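Local coordinates for LPXTG cell wall surface protein (Streptococcus gordonii, PDB 7AVH) that probably serves as a cell-wall-anchored adhesin, with these two tandem SHIRT domains forming part of a repeat region that likely projects its binding end from the bacterial surface, at residues A[16-19]-A[20-23]. Residues are numbered along the deposited sequence; the frame is centred on the assembly and turned at random.
Sequences ELPQ and EVKD
The carbonyl oxygen P18 O receives two amide hydrogens from the turn that follows it: K22 N bonds to P18 O at 3.2 Å, nearly straight (171°) and in the carbonyl plane, while V21 N adds a weak, bent bond. One residue on, D23 N donates to Q19 O at 2.8 Å, continuing the i to i+4 pattern. The same two residues are joined again through their side chains, Q19 NE2 donating to D23 OD1 at 2.8 Å. This bond is close to straight and leaves almost in the plane of the amide, yet it reaches the carboxylate from above its plane, the two groups being turned 43° apart. With CG of Q19 anti to the backbone N (chi1 -174°) and the chain bent at chi2, the amide folds over towards the carboxylate of D23, and its NE2 also lies against CB of K22. K22 itself runs back the other way: extended beyond CG, it lies along the preceding loop and brings CE within 3.5 Å of L17 O. On the inner side, V21 spreads its two methyls over separate neighbours, CG1 meeting L17 CD2 at 4.0 Å and CG2 resting on P18 CG at 3.9 Å. L17, P18 and V21 all reach W55 of strand 53-60, and L17 and V21 also touch F8 and W78, so the apolar side of the turn packs onto the sheet while Q19, E20, K22 and D23 remain on the surface. The carbonyl oxygen of D23 hydrogen-bonds a Tris molecule, probably from the crystallisation liquor. The arrangement is that of a short helix with proline at the N-cap position, here helix 19-22, which follows strand 2-10 and lies against the elongated β-sheet of the first of the two SHIRT domains in this fragment.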
loop_
_atom_site.group_PDB
_atom_site.type_symbol
_atom_site.label_atom_id
_atom_site.label_comp_id
_atom_site.label_asym_id
_atom_site.label_seq_id
_atom_site.Cartn_x
_atom_site.Cartn_y
_atom_site.Cartn_z
ATOM N N GLU A 16 5.654 11.370 -6.280
ATOM C CA GLU A 16 6.308 12.704 -6.128
ATOM C C GLU A 16 6.443 13.006 -4.660
ATOM O O GLU A 16 5.682 12.559 -3.774
ATOM C CB GLU A 16 5.507 13.807 -6.848
ATOM C CG GLU A 16 5.394 13.550 -8.338
ATOM C CD GLU A 16 6.684 13.553 -9.161
ATOM O OE1 GLU A 16 7.624 14.346 -8.839
ATOM O OE2 GLU A 16 6.744 12.768 -10.169
ATOM N N LEU A 17 7.512 13.733 -4.348
ATOM C CA LEU A 17 7.739 14.176 -2.975
ATOM C C LEU A 17 6.633 15.113 -2.517
ATOM O O LEU A 17 6.254 16.033 -3.240
ATOM C CB LEU A 17 9.046 14.987 -2.846
ATOM C CG LEU A 17 10.314 14.215 -3.147
ATOM C CD1 LEU A 17 11.514 15.156 -3.039
ATOM C CD2 LEU A 17 10.549 13.028 -2.266
ATOM N N PRO A 18 6.164 14.928 -1.269
ATOM C CA PRO A 18 5.220 15.846 -0.669
ATOM C C PRO A 18 5.923 17.134 -0.209
ATOM O O PRO A 18 7.147 17.127 0.057
ATOM C CB PRO A 18 4.654 15.022 0.484
ATOM C CG PRO A 18 5.733 14.215 0.929
ATOM C CD PRO A 18 6.503 13.855 -0.316
ATOM N N GLN A 19 5.141 18.163 0.075
ATOM C CA GLN A 19 5.710 19.428 0.531
ATOM C C GLN A 19 6.412 19.234 1.861
ATOM O O GLN A 19 7.441 19.895 2.105
ATOM C CB GLN A 19 4.614 20.474 0.672
ATOM C CG GLN A 19 5.200 21.843 1.001
ATOM C CD GLN A 19 6.122 22.319 -0.075
ATOM O OE1 GLN A 19 5.810 22.369 -1.245
ATOM N NE2 GLN A 19 7.267 22.770 0.332
ATOM N N GLU A 20 5.990 18.359 2.729
ATOM C CA GLU A 20 6.619 18.153 4.052
ATOM C C GLU A 20 8.044 17.646 3.868
ATOM O O GLU A 20 8.885 17.934 4.758
ATOM C CB GLU A 20 5.798 17.228 4.917
ATOM C CG GLU A 20 4.486 17.869 5.363
ATOM C CD GLU A 20 3.329 17.841 4.364
ATOM O OE1 GLU A 20 3.459 17.198 3.259
ATOM O OE2 GLU A 20 2.304 18.461 4.697
ATOM N N VAL A 21 8.337 16.902 2.857
ATOM C CA VAL A 21 9.702 16.469 2.587
ATOM C C VAL A 21 10.457 17.661 2.023
ATOM O O VAL A 21 11.625 17.971 2.441
ATOM C CB VAL A 21 9.823 15.243 1.700
ATOM C CG1 VAL A 21 11.227 15.009 1.182
ATOM C CG2 VAL A 21 9.305 14.020 2.485
ATOM N N LYS A 22 9.935 18.338 1.025
ATOM C CA LYS A 22 10.595 19.492 0.402
ATOM C C LYS A 22 10.900 20.534 1.466
ATOM O O LYS A 22 11.985 21.188 1.324
ATOM C CB LYS A 22 9.728 20.029 -0.726
ATOM C CG LYS A 22 9.563 19.059 -1.874
ATOM C CD LYS A 22 8.709 19.631 -2.988
ATOM C CE LYS A 22 8.341 18.704 -4.088
ATOM N NZ LYS A 22 7.520 19.475 -5.065
ATOM N N ASP A 23 10.119 20.702 2.475
ATOM C CA ASP A 23 10.313 21.675 3.539
ATOM C C ASP A 23 11.622 21.399 4.315
ATOM O O ASP A 23 12.091 22.348 4.999
ATOM C CB ASP A 23 9.152 21.679 4.548
ATOM C CG ASP A 23 7.843 22.295 4.036
ATOM O OD1 ASP A 23 7.874 23.067 3.062
ATOM O OD2 ASP A 23 6.772 22.036 4.703
#